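Local atomic coordinates of phytochromobilin synthase (Solanum lycopersicum, PDB entry 6KME), a protein that probably catalyses the ferredoxin-dependent reduction of biliverdin IX alpha, which it binds, to phytochromobilin, a step in making phytochrome. Residues A[112-117]-A[229-234]; A[132-137]-A[225-230]; A[237-242]-A[261-266]. The protein carries 1 engineered substitution. One frame throughout, in Å; residues are numbered along the deposited sequence.

Contact 1 (A[112-117]-A[229-234]). With BLA (biliverdine IX alpha), chain B.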
loop_
_atom_site.group_PDB
_atom_site.type_symbol
_atom_site.label_atom_id
_atom_site.label_comp_id
_atom_site.label_asym_id
_atom_site.label_seq_id
_atom_site.Cartn_x
_atom_site.Cartn_y
_atom_site.Cartn_z
ATOM N N ILE A 112 1.802 0.353 7.859
ATOM C CA ILE A 112 1.985 -0.524 6.710
ATOM C C ILE A 112 2.729 0.244 5.622
ATOM O O ILE A 112 2.269 1.296 5.171
ATOM C CB ILE A 112 0.633 -1.040 6.202
ATOM C CG1 ILE A 112 0.066 -2.030 7.223
ATOM C CG2 ILE A 112 0.791 -1.649 4.824
ATOM C CD1 ILE A 112 -1.414 -2.351 7.034
ATOM N N PHE A 113 3.896 -0.261 5.213
ATOM C CA PHE A 113 4.613 0.364 4.113
ATOM C C PHE A 113 3.912 0.014 2.811
ATOM O O PHE A 113 3.559 -1.142 2.579
ATOM C CB PHE A 113 6.084 -0.069 4.053
ATOM C CG PHE A 113 6.866 0.661 2.981
ATOM C CD1 PHE A 113 7.417 1.917 3.240
ATOM C CD2 PHE A 113 6.993 0.125 1.698
ATOM C CE1 PHE A 113 8.107 2.624 2.234
ATOM C CE2 PHE A 113 7.671 0.816 0.694
ATOM C CZ PHE A 113 8.236 2.070 0.966
ATOM N N CYS A 114 3.720 1.019 1.955
ATOM C CA CYS A 114 2.874 0.888 0.772
ATOM C C CYS A 114 3.513 1.633 -0.397
ATOM O O CYS A 114 3.714 2.850 -0.322
ATOM C CB CYS A 114 1.474 1.429 1.079
ATOM S SG CYS A 114 0.358 1.590 -0.339
ATOM N N ALA A 115 3.840 0.912 -1.472
ATOM C CA ALA A 115 4.323 1.522 -2.714
ATOM C C ALA A 115 3.561 0.896 -3.872
ATOM O O ALA A 115 3.687 -0.309 -4.127
ATOM C CB ALA A 115 5.828 1.335 -2.895
ATOM N N ASN A 116 2.760 1.711 -4.560
ATOM C CA ASN A 116 1.925 1.269 -5.679
ATOM C C ASN A 116 2.195 2.203 -6.856
ATOM O O ASN A 116 1.672 3.325 -6.913
ATOM C CB ASN A 116 0.448 1.257 -5.300
ATOM C CG ASN A 116 0.075 0.050 -4.474
ATOM O OD1 ASN A 116 0.301 0.020 -3.266
ATOM N ND2 ASN A 116 -0.480 -0.961 -5.121
ATOM N N PHE A 117 3.021 1.745 -7.794
ATOM C CA PHE A 117 3.448 2.560 -8.928
ATOM C C PHE A 117 2.856 1.980 -10.203
ATOM O O PHE A 117 3.149 0.831 -10.553
ATOM C CB PHE A 117 4.969 2.587 -9.047
ATOM C CG PHE A 117 5.693 3.079 -7.818
ATOM C CD1 PHE A 117 5.025 3.726 -6.782
ATOM C CD2 PHE A 117 7.062 2.914 -7.723
ATOM C CE1 PHE A 117 5.714 4.179 -5.663
ATOM C CE2 PHE A 117 7.762 3.370 -6.598
ATOM C CZ PHE A 117 7.078 4.006 -5.577
ATOM N N HIS A 229 -6.926 -6.277 9.393
ATOM C CA HIS A 229 -7.890 -7.033 8.594
ATOM C C HIS A 229 -8.827 -6.101 7.833
ATOM O O HIS A 229 -9.117 -6.328 6.650
ATOM C CB HIS A 229 -8.694 -7.988 9.479
ATOM C CG HIS A 229 -9.661 -8.835 8.711
ATOM N ND1 HIS A 229 -11.026 -8.668 8.792
ATOM C CD2 HIS A 229 -9.458 -9.831 7.818
ATOM C CE1 HIS A 229 -11.624 -9.537 7.997
ATOM N NE2 HIS A 229 -10.693 -10.254 7.393
ATOM N N ARG A 230 -9.294 -5.037 8.494
ATOM C CA ARG A 230 -10.134 -4.045 7.831
ATOM C C ARG A 230 -9.414 -3.412 6.645
ATOM O O ARG A 230 -10.005 -3.229 5.574
ATOM C CB ARG A 230 -10.558 -2.977 8.846
ATOM C CG ARG A 230 -11.430 -1.830 8.272
ATOM C CD ARG A 230 -11.824 -0.850 9.405
ATOM N NE ARG A 230 -12.390 0.394 8.887
ATOM C CZ ARG A 230 -11.680 1.493 8.621
ATOM N NH1 ARG A 230 -10.368 1.510 8.835
ATOM N NH2 ARG A 230 -12.282 2.586 8.146
ATOM N N TYR A 231 -8.133 -3.079 6.820
ATOM C CA TYR A 231 -7.326 -2.510 5.742
ATOM C C TYR A 231 -7.188 -3.484 4.575
ATOM O O TYR A 231 -7.357 -3.101 3.414
ATOM C CB TYR A 231 -5.956 -2.117 6.298
ATOM C CG TYR A 231 -4.897 -1.731 5.282
ATOM C CD1 TYR A 231 -4.633 -0.390 5.003
ATOM C CD2 TYR A 231 -4.119 -2.702 4.641
ATOM C CE1 TYR A 231 -3.651 -0.020 4.098
ATOM C CE2 TYR A 231 -3.140 -2.346 3.728
ATOM C CZ TYR A 231 -2.902 -1.001 3.468
ATOM O OH TYR A 231 -1.927 -0.625 2.571
ATOM N N LEU A 232 -6.854 -4.750 4.863
ATOM C CA LEU A 232 -6.745 -5.749 3.800
ATOM C C LEU A 232 -8.086 -5.951 3.109
ATOM O O LEU A 232 -8.144 -6.194 1.895
ATOM C CB LEU A 232 -6.260 -7.093 4.372
ATOM C CG LEU A 232 -4.900 -7.082 5.062
ATOM C CD1 LEU A 232 -4.636 -8.428 5.770
ATOM C CD2 LEU A 232 -3.812 -6.757 4.044
ATOM N N THR A 233 -9.168 -5.898 3.875
ATOM C CA THR A 233 -10.485 -6.120 3.300
ATOM C C THR A 233 -10.848 -4.996 2.338
ATOM O O THR A 233 -11.346 -5.251 1.232
ATOM C CB THR A 233 -11.524 -6.239 4.410
ATOM O OG1 THR A 233 -11.257 -7.410 5.196
ATOM C CG2 THR A 233 -12.919 -6.336 3.813
ATOM N N TRP A 234 -10.595 -3.746 2.740
ATOM C CA TRP A 234 -10.840 -2.618 1.842
ATOM C C TRP A 234 -10.062 -2.775 0.542
ATOM O O TRP A 234 -10.640 -2.729 -0.554
ATOM C CB TRP A 234 -10.469 -1.297 2.521
ATOM C CG TRP A 234 -10.401 -0.171 1.530
ATOM C CD1 TRP A 234 -9.275 0.354 0.948
ATOM C CD2 TRP A 234 -11.516 0.532 0.951
ATOM N NE1 TRP A 234 -9.624 1.351 0.058
ATOM C CE2 TRP A 234 -10.989 1.483 0.048
ATOM C CE3 TRP A 234 -12.905 0.465 1.133
ATOM C CZ2 TRP A 234 -11.807 2.353 -0.690
ATOM C CZ3 TRP A 234 -13.719 1.340 0.399
ATOM C CH2 TRP A 234 -13.163 2.266 -0.499
HETATM C CHA BLA B . -5.200 4.788 -10.038
HETATM N NA BLA B . -4.437 4.048 -7.674
HETATM C C1A BLA B . -5.115 4.934 -8.528
HETATM C C2A BLA B . -5.715 5.975 -7.693
HETATM C C3A BLA B . -5.369 5.667 -6.304
HETATM C C4A BLA B . -4.579 4.469 -6.319
HETATM C CMA BLA B . -5.720 6.435 -5.027
HETATM C CAA BLA B . -6.576 7.128 -8.282
HETATM C CBA BLA B . -7.968 6.618 -8.541
HETATM C CGA BLA B . -8.877 6.812 -7.272
HETATM O O1A BLA B . -8.849 7.945 -6.889
HETATM O O2A BLA B . -9.430 5.809 -6.929
HETATM C CHB BLA B . -3.934 3.729 -5.140
HETATM N NB BLA B . -5.622 3.790 -3.393
HETATM C C1B BLA B . -4.403 3.290 -3.906
HETATM C C2B BLA B . -3.725 2.677 -2.607
HETATM C C3B BLA B . -4.650 2.621 -1.571
HETATM C C4B BLA B . -5.921 3.301 -2.085
HETATM C CMB BLA B . -2.355 2.030 -2.703
HETATM O OB BLA B . -7.030 3.427 -1.592
HETATM C CAB BLA B . -4.749 2.171 -0.134
HETATM C CBB BLA B . -5.703 2.075 0.822
HETATM N NC BLA B . -2.356 0.341 -9.545
HETATM C C1C BLA B . -1.636 -0.485 -8.651
HETATM C C2C BLA B . -1.334 -1.770 -9.433
HETATM C C3C BLA B . -1.880 -1.619 -10.708
HETATM C C4C BLA B . -2.562 -0.234 -10.814
HETATM C CMC BLA B . -0.560 -2.892 -8.729
HETATM O OC BLA B . -1.417 -0.049 -7.533
HETATM C CAC BLA B . -1.828 -2.625 -11.802
HETATM C CBC BLA B . -1.842 -3.976 -11.823
HETATM C CHD BLA B . -3.256 0.466 -11.765
HETATM N ND BLA B . -4.094 2.573 -10.512
HETATM C C1D BLA B . -3.967 1.795 -11.587
HETATM C C2D BLA B . -4.656 2.376 -12.808
HETATM C C3D BLA B . -5.212 3.579 -12.414
HETATM C C4D BLA B . -4.874 3.759 -10.906
HETATM C CMD BLA B . -4.631 1.632 -14.131
HETATM C CAD BLA B . -6.029 4.640 -13.163
HETATM C CBD BLA B . -7.438 4.196 -13.505
HETATM C CGD BLA B . -8.420 4.051 -12.260
HETATM O O1D BLA B . -8.995 2.977 -12.273
HETATM O O2D BLA B . -8.432 5.027 -11.522
#

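Contact 2 (A[132-137]-A[225-230])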
loop_
_atom_site.group_PDB
_atom_site.type_symbol
_atom_site.label_atom_id
_atom_site.label_comp_id
_atom_site.label_asym_id
_atom_site.label_seq_id
_atom_site.Cartn_x
_atom_site.Cartn_y
_atom_site.Cartn_z
ATOM N N PRO A 132 -1.157 4.498 8.057
ATOM C CA PRO A 132 -1.355 4.282 9.500
ATOM C C PRO A 132 -2.192 3.044 9.782
ATOM O O PRO A 132 -3.208 2.793 9.133
ATOM C CB PRO A 132 -2.078 5.557 9.962
ATOM C CG PRO A 132 -2.714 6.117 8.709
ATOM C CD PRO A 132 -1.728 5.779 7.609
ATOM N N LEU A 133 -1.764 2.269 10.782
ATOM C CA LEU A 133 -2.567 1.119 11.185
ATOM C C LEU A 133 -3.876 1.564 11.821
ATOM O O LEU A 133 -4.934 0.973 11.568
ATOM C CB LEU A 133 -1.779 0.233 12.155
ATOM C CG LEU A 133 -2.529 -1.016 12.626
ATOM C CD1 LEU A 133 -2.780 -1.989 11.454
ATOM C CD2 LEU A 133 -1.775 -1.697 13.803
ATOM N N HIS A 134 -3.825 2.616 12.634
ATOM C CA HIS A 134 -4.959 3.103 13.396
ATOM C C HIS A 134 -5.313 4.513 12.948
ATOM O O HIS A 134 -4.504 5.213 12.332
ATOM C CB HIS A 134 -4.661 3.084 14.899
ATOM C CG HIS A 134 -4.540 1.706 15.474
ATOM N ND1 HIS A 134 -5.592 0.814 15.497
ATOM C CD2 HIS A 134 -3.500 1.078 16.074
ATOM C CE1 HIS A 134 -5.200 -0.309 16.075
ATOM N NE2 HIS A 134 -3.936 -0.174 16.435
ATOM N N ASP A 135 -6.542 4.923 13.262
ATOM C CA ASP A 135 -7.062 6.183 12.745
ATOM C C ASP A 135 -6.266 7.367 13.281
ATOM O O ASP A 135 -6.014 7.477 14.486
ATOM C CB ASP A 135 -8.534 6.339 13.105
ATOM C CG ASP A 135 -9.079 7.695 12.712
ATOM O OD1 ASP A 135 -9.317 7.908 11.500
ATOM O OD2 ASP A 135 -9.249 8.547 13.613
ATOM N N ILE A 136 -5.865 8.251 12.373
ATOM C CA ILE A 136 -5.111 9.451 12.708
ATOM C C ILE A 136 -5.943 10.710 12.510
ATOM O O ILE A 136 -5.403 11.820 12.571
ATOM C CB ILE A 136 -3.813 9.539 11.890
ATOM C CG1 ILE A 136 -4.156 9.464 10.401
ATOM C CG2 ILE A 136 -2.832 8.436 12.308
ATOM C CD1 ILE A 136 -3.075 9.975 9.508
ATOM N N MET A 137 -7.244 10.567 12.252
ATOM C CA MET A 137 -8.109 11.711 11.975
ATOM C C MET A 137 -8.744 12.270 13.244
ATOM O O MET A 137 -8.652 13.473 13.508
ATOM C CB MET A 137 -9.203 11.316 10.976
ATOM C CG MET A 137 -8.694 10.788 9.648
ATOM S SD MET A 137 -8.248 12.105 8.506
ATOM C CE MET A 137 -9.057 11.520 7.018
ATOM N N CYS A 225 -5.051 -6.301 15.161
ATOM C CA CYS A 225 -5.311 -7.311 14.145
ATOM C C CYS A 225 -6.552 -6.960 13.336
ATOM O O CYS A 225 -6.556 -7.101 12.104
ATOM C CB CYS A 225 -5.456 -8.684 14.805
ATOM S SG CYS A 225 -5.704 -10.042 13.658
ATOM N N GLU A 226 -7.610 -6.494 14.013
ATOM C CA GLU A 226 -8.814 -6.062 13.309
ATOM C C GLU A 226 -8.523 -4.869 12.408
ATOM O O GLU A 226 -9.003 -4.812 11.269
ATOM C CB GLU A 226 -9.917 -5.728 14.314
ATOM C CG GLU A 226 -11.064 -4.917 13.716
ATOM C CD GLU A 226 -12.438 -5.392 14.162
ATOM O OE1 GLU A 226 -12.557 -6.545 14.628
ATOM O OE2 GLU A 226 -13.405 -4.609 14.042
ATOM N N ALA A 227 -7.715 -3.919 12.886
ATOM C CA ALA A 227 -7.348 -2.771 12.059
ATOM C C ALA A 227 -6.642 -3.208 10.780
ATOM O O ALA A 227 -6.931 -2.686 9.694
ATOM C CB ALA A 227 -6.470 -1.800 12.861
ATOM N N GLN A 228 -5.720 -4.173 10.884
ATOM C CA GLN A 228 -5.066 -4.697 9.689
ATOM C C GLN A 228 -6.050 -5.453 8.799
ATOM O O GLN A 228 -6.019 -5.300 7.570
ATOM C CB GLN A 228 -3.885 -5.610 10.060
ATOM C CG GLN A 228 -3.127 -6.093 8.813
ATOM C CD GLN A 228 -1.834 -6.865 9.096
ATOM O OE1 GLN A 228 -1.361 -7.609 8.238
ATOM N NE2 GLN A 228 -1.248 -6.667 10.279
ATOM N N HIS A 229 -6.926 -6.277 9.393
ATOM C CA HIS A 229 -7.890 -7.033 8.594
ATOM C C HIS A 229 -8.827 -6.101 7.833
ATOM O O HIS A 229 -9.117 -6.328 6.650
ATOM C CB HIS A 229 -8.694 -7.988 9.479
ATOM C CG HIS A 229 -9.661 -8.835 8.711
ATOM N ND1 HIS A 229 -11.026 -8.668 8.792
ATOM C CD2 HIS A 229 -9.458 -9.831 7.818
ATOM C CE1 HIS A 229 -11.624 -9.537 7.997
ATOM N NE2 HIS A 229 -10.693 -10.254 7.393
ATOM N N ARG A 230 -9.294 -5.037 8.494
ATOM C CA ARG A 230 -10.134 -4.045 7.831
ATOM C C ARG A 230 -9.414 -3.412 6.645
ATOM O O ARG A 230 -10.005 -3.229 5.574
ATOM C CB ARG A 230 -10.558 -2.977 8.846
ATOM C CG ARG A 230 -11.430 -1.830 8.272
ATOM C CD ARG A 230 -11.824 -0.850 9.405
ATOM N NE ARG A 230 -12.390 0.394 8.887
ATOM C CZ ARG A 230 -11.680 1.493 8.621
ATOM N NH1 ARG A 230 -10.368 1.510 8.835
ATOM N NH2 ARG A 230 -12.282 2.586 8.146
#

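Contact 3 (A[237-242]-A[261-266]). With BLA (biliverdine IX alpha), chain B.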
loop_
_atom_site.group_PDB
_atom_site.type_symbol
_atom_site.label_atom_id
_atom_site.label_comp_id
_atom_site.label_asym_id
_atom_site.label_seq_id
_atom_site.Cartn_x
_atom_site.Cartn_y
_atom_site.Cartn_z
ATOM N N GLU A 237 -10.987 -5.523 -1.955
ATOM C CA GLU A 237 -12.234 -5.258 -2.674
ATOM C C GLU A 237 -12.117 -4.116 -3.687
ATOM O O GLU A 237 -12.697 -4.204 -4.773
ATOM C CB GLU A 237 -13.362 -4.952 -1.678
ATOM C CG GLU A 237 -14.761 -4.798 -2.312
ATOM C CD GLU A 237 -15.384 -6.131 -2.737
ATOM O OE1 GLU A 237 -15.156 -7.152 -2.056
ATOM O OE2 GLU A 237 -16.106 -6.156 -3.756
ATOM N N LYS A 238 -11.377 -3.046 -3.370
ATOM C CA LYS A 238 -11.500 -1.780 -4.095
ATOM C C LYS A 238 -10.205 -1.189 -4.661
ATOM O O LYS A 238 -10.269 -0.104 -5.259
ATOM C CB LYS A 238 -12.151 -0.717 -3.184
ATOM C CG LYS A 238 -13.636 -0.968 -2.850
ATOM C CD LYS A 238 -14.476 -1.061 -4.122
ATOM C CE LYS A 238 -15.975 -1.152 -3.850
ATOM N NZ LYS A 238 -16.733 -1.447 -5.114
ATOM N N ASP A 239 -9.038 -1.829 -4.478
ATOM C CA ASP A 239 -7.798 -1.243 -4.992
ATOM C C ASP A 239 -7.926 -1.004 -6.498
ATOM O O ASP A 239 -8.434 -1.867 -7.222
ATOM C CB ASP A 239 -6.587 -2.141 -4.714
ATOM C CG ASP A 239 -5.500 -1.446 -3.844
ATOM O OD1 ASP A 239 -5.831 -0.807 -2.819
ATOM O OD2 ASP A 239 -4.304 -1.565 -4.186
ATOM N N PRO A 240 -7.493 0.153 -6.999
ATOM C CA PRO A 240 -7.684 0.442 -8.435
ATOM C C PRO A 240 -6.985 -0.534 -9.382
ATOM O O PRO A 240 -7.431 -0.674 -10.525
ATOM C CB PRO A 240 -7.133 1.865 -8.577
ATOM C CG PRO A 240 -7.358 2.470 -7.222
ATOM C CD PRO A 240 -7.030 1.338 -6.263
ATOM N N GLY A 241 -5.937 -1.239 -8.952
ATOM C CA GLY A 241 -5.234 -2.091 -9.908
ATOM C C GLY A 241 -5.963 -3.368 -10.305
ATOM O O GLY A 241 -5.505 -4.060 -11.220
ATOM N N HIS A 242 -7.081 -3.694 -9.656
ATOM C CA HIS A 242 -7.694 -5.004 -9.859
ATOM C C HIS A 242 -8.180 -5.189 -11.292
ATOM O O HIS A 242 -8.116 -6.304 -11.828
ATOM C CB HIS A 242 -8.838 -5.191 -8.856
ATOM C CG HIS A 242 -8.369 -5.238 -7.433
ATOM N ND1 HIS A 242 -7.035 -5.361 -7.099
ATOM C CD2 HIS A 242 -9.045 -5.164 -6.260
ATOM C CE1 HIS A 242 -6.911 -5.369 -5.782
ATOM N NE2 HIS A 242 -8.115 -5.248 -5.251
ATOM N N PHE A 261 -2.467 -13.470 -2.062
ATOM C CA PHE A 261 -1.085 -12.991 -2.118
ATOM C C PHE A 261 -1.001 -11.512 -1.759
ATOM O O PHE A 261 -0.436 -11.178 -0.711
ATOM C CB PHE A 261 -0.455 -13.280 -3.486
ATOM C CG PHE A 261 0.962 -12.798 -3.605
ATOM C CD1 PHE A 261 2.006 -13.535 -3.048
ATOM C CD2 PHE A 261 1.249 -11.578 -4.222
ATOM C CE1 PHE A 261 3.311 -13.090 -3.132
ATOM C CE2 PHE A 261 2.551 -11.126 -4.317
ATOM C CZ PHE A 261 3.591 -11.881 -3.767
ATOM N N LEU A 262 -1.548 -10.610 -2.582
ATOM C CA LEU A 262 -1.341 -9.184 -2.342
ATOM C C LEU A 262 -1.909 -8.767 -1.001
ATOM O O LEU A 262 -1.292 -7.980 -0.277
ATOM C CB LEU A 262 -1.985 -8.352 -3.462
ATOM C CG LEU A 262 -1.341 -8.522 -4.845
ATOM C CD1 LEU A 262 -2.171 -7.805 -5.890
ATOM C CD2 LEU A 262 0.104 -7.982 -4.841
ATOM N N PHE A 263 -3.095 -9.260 -0.657
ATOM C CA PHE A 263 -3.720 -8.909 0.608
ATOM C C PHE A 263 -3.974 -10.158 1.424
ATOM O O PHE A 263 -4.971 -10.279 2.132
ATOM C CB PHE A 263 -4.959 -8.053 0.355
ATOM C CG PHE A 263 -4.612 -6.849 -0.463
ATOM C CD1 PHE A 263 -3.767 -5.882 0.065
ATOM C CD2 PHE A 263 -4.974 -6.763 -1.789
ATOM C CE1 PHE A 263 -3.363 -4.802 -0.700
ATOM C CE2 PHE A 263 -4.583 -5.686 -2.564
ATOM C CZ PHE A 263 -3.775 -4.707 -2.020
ATOM N N ASN A 264 -3.030 -11.098 1.316
ATOM C CA ASN A 264 -2.983 -12.268 2.181
ATOM C C ASN A 264 -3.242 -11.853 3.622
ATOM O O ASN A 264 -2.675 -10.871 4.111
ATOM C CB ASN A 264 -1.615 -12.947 2.050
ATOM C CG ASN A 264 -1.449 -14.115 2.997
ATOM O OD1 ASN A 264 -1.076 -13.934 4.149
ATOM N ND2 ASN A 264 -1.710 -15.322 2.510
ATOM N N GLY A 265 -4.135 -12.581 4.282
ATOM C CA GLY A 265 -4.618 -12.234 5.598
ATOM C C GLY A 265 -6.071 -11.805 5.617
ATOM O O GLY A 265 -6.701 -11.833 6.686
ATOM N N VAL A 266 -6.626 -11.401 4.470
ATOM C CA VAL A 266 -8.051 -11.091 4.442
ATOM C C VAL A 266 -8.868 -12.326 4.825
ATOM O O VAL A 266 -9.927 -12.207 5.453
ATOM C CB VAL A 266 -8.448 -10.516 3.061
ATOM C CG1 VAL A 266 -8.216 -11.540 1.985
ATOM C CG2 VAL A 266 -9.884 -10.068 3.072
HETATM C CHA BLA B . -5.200 4.788 -10.038
HETATM N NA BLA B . -4.437 4.048 -7.674
HETATM C C1A BLA B . -5.115 4.934 -8.528
HETATM C C2A BLA B . -5.715 5.975 -7.693
HETATM C C3A BLA B . -5.369 5.667 -6.304
HETATM C C4A BLA B . -4.579 4.469 -6.319
HETATM C CMA BLA B . -5.720 6.435 -5.027
HETATM C CAA BLA B . -6.576 7.128 -8.282
HETATM C CBA BLA B . -7.968 6.618 -8.541
HETATM C CGA BLA B . -8.877 6.812 -7.272
HETATM O O1A BLA B . -8.849 7.945 -6.889
HETATM O O2A BLA B . -9.430 5.809 -6.929
HETATM C CHB BLA B . -3.934 3.729 -5.140
HETATM N NB BLA B . -5.622 3.790 -3.393
HETATM C C1B BLA B . -4.403 3.290 -3.906
HETATM C C2B BLA B . -3.725 2.677 -2.607
HETATM C C3B BLA B . -4.650 2.621 -1.571
HETATM C C4B BLA B . -5.921 3.301 -2.085
HETATM C CMB BLA B . -2.355 2.030 -2.703
HETATM O OB BLA B . -7.030 3.427 -1.592
HETATM C CAB BLA B . -4.749 2.171 -0.134
HETATM C CBB BLA B . -5.703 2.075 0.822
HETATM N NC BLA B . -2.356 0.341 -9.545
HETATM C C1C BLA B . -1.636 -0.485 -8.651
HETATM C C2C BLA B . -1.334 -1.770 -9.433
HETATM C C3C BLA B . -1.880 -1.619 -10.708
HETATM C C4C BLA B . -2.562 -0.234 -10.814
HETATM C CMC BLA B . -0.560 -2.892 -8.729
HETATM O OC BLA B . -1.417 -0.049 -7.533
HETATM C CAC BLA B . -1.828 -2.625 -11.802
HETATM C CBC BLA B . -1.842 -3.976 -11.823
HETATM C CHD BLA B . -3.256 0.466 -11.765
HETATM N ND BLA B . -4.094 2.573 -10.512
HETATM C C1D BLA B . -3.967 1.795 -11.587
HETATM C C2D BLA B . -4.656 2.376 -12.808
HETATM C C3D BLA B . -5.212 3.579 -12.414
HETATM C C4D BLA B . -4.874 3.759 -10.906
HETATM C CMD BLA B . -4.631 1.632 -14.131
HETATM C CAD BLA B . -6.029 4.640 -13.163
HETATM C CBD BLA B . -7.438 4.196 -13.505
HETATM C CGD BLA B . -8.420 4.051 -12.260
HETATM O O1D BLA B . -8.995 2.977 -12.273
HETATM O O2D BLA B . -8.432 5.027 -11.522
#

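Contact 1 (A[112-117]-A[229-234])
Ile112 lays its terminal methyl over one face of the Tyr231 ring, a CH-pi contact in which CD1 stands 3.8 Å from the ring centroid and 17° off its normal. The methyl sits above the CD2 and CE2 rim, while on the other branch Ile112 CG2 comes within 3.7 Å of Tyr231 OH, so the isoleucine follows the tyrosine lengthwise as the two side chains run past each other in opposite directions. With CG1 beside the backbone N (chi1 -70°) and the chain extended beyond it, CD1 is carried out to the ring. The phenol oxygen at the far end is held by hydrogen bonds to Asn131 OD1 on strand 123-131 and to Arg235 NH1 on the tyrosine's own helix, which should steady the ring beneath the methyl. Farther along the strand the partner is the bilin. Asn116 ND2 donates to biliverdin OC at 2.7 Å, with an N-H...O angle of 150°, and its OD1 meets Arg235 NH2, so both ends of the amide are engaged and its flip is settled. Cys114 SG rests 3.6 Å from the bilin methyl CMB. From the helix, Trp234 turns its edge to the pigment, with NE1 3.7 Å from biliverdin OB, and its ring stacks on Phe174. Helix 188-211 covers the other face of the strand, where Phe113, Ala115 and Phe117 pack. The whole is the alpha-beta-alpha sandwich of ferredoxin-dependent bilin reductases, with biliverdin bound between the central antiparallel sheet and helix 218-238.

Contact 2 (A[132-137]-A[225-230])
His134, whose ring leans on Ala227 across the contact, is fastened to the same helix by a hydrogen bond from NE2 to Asn224 OD1. The ring meets the alanine methyl obliquely, with His134 CE1 3.8 Å from Ala227 CB. Leu133 CG lies over one of its faces, nearer the ring's margin than its centre, and Tyr142 adds an edge-to-face partner. That tyrosine also uses its OH to bind Leu133 N, and thus steadies two neighbouring residues of the loop. Residues 132-137 leave the sheet at the end of strand 123-131 and lead toward helix 141-147; in the alpha-beta-alpha sandwich of this family they pack against the side of helix 218-238. Leu133 has CG anti to its N (chi1 -179°), an arrangement that sends CD1 to the helix backbone, 3.7 Å from Gln228 N and 4.0 Å from Ala227 CB. Leu133 O approaches more closely still, 3.4 Å from Ala227 CB. Beyond CB, which touches Leu133 CD1 at 4.0 Å, the extended Gln228 chain has its amide held at both ends, OE1 by Arg82 NH2 and NE2 by Pro104 O.

Contact 3 (A[237-242]-A[261-266])
Phe263 points the far end of its ring at Asp239 and, with the neighbouring edge, meets the imidazole of His242. Ring and carboxylate are turned 70° from each other, and the nearest approach is from Phe263 CZ to Asp239 OD2, 3.9 Å. Toward His242 the rings come edge against edge, Phe263 CE2 lying 4.0 Å from His242 CE1 and each atom close to the plane of the other ring. With CG beside the backbone N (chi1 -55°), the phenylalanine reaches across to both partners, and Leu262 CB covers one of its faces. Arg85 makes a cation-pi contact with the same ring. The Asp239 carboxylate has its main partner in Arg235, whose NH2 forms a salt bridge with OD2, while Asp239 OD1 lies 3.8 Å from biliverdin C3B. His242 is fixed by a hydrogen bond from NE2 to Arg235 O, and one face of the His242 ring carries Asp239 O 3.3 Å above it. Replacing Asp239 by an alanine is likely to leave Arg235 without this carboxylate as its salt-bridge mate and to open a gap between Phe263 and the pigment. Within the type I turn from Asp239 to His242, Pro240 and Gly241 also face the pigment: Pro240 CG lies 3.4 Å from biliverdin NA, and Gly241 CA 3.4 Å from biliverdin C4C. No hydrogen bond joins the two segments, and the polar ends of Asp239 and His242 both turn to Arg235; Phe263 thus adds mainly apolar packing behind Asp239, a residue of the bilin pocket, and its ring may also help keep the charge of Arg85 close by.

How the contacts relate
All three contacts draw on helix 218-238 or the turn that follows it. Contacts 1 and 3 are buried and both touch biliverdin, from the sheet and helix in the first case and from the turn after the helix in the other; contact 2 is partly buried, about 16 Å from contact 3 between centres, and ties a loop to an earlier part of the helix. Arg235 serves both pocket contacts. Aliphatic-on-aromatic packing marks contact 1, rings meeting edge against edge beside a carboxylate mark contact 3, and leucine and imidazole against an alanine methyl, in the more open setting of a loop, mark contact 2. His229, common to segments 225-230 and 229-234, reaches residues 261-266 through NE2 to Val266 O, 2.9 Å.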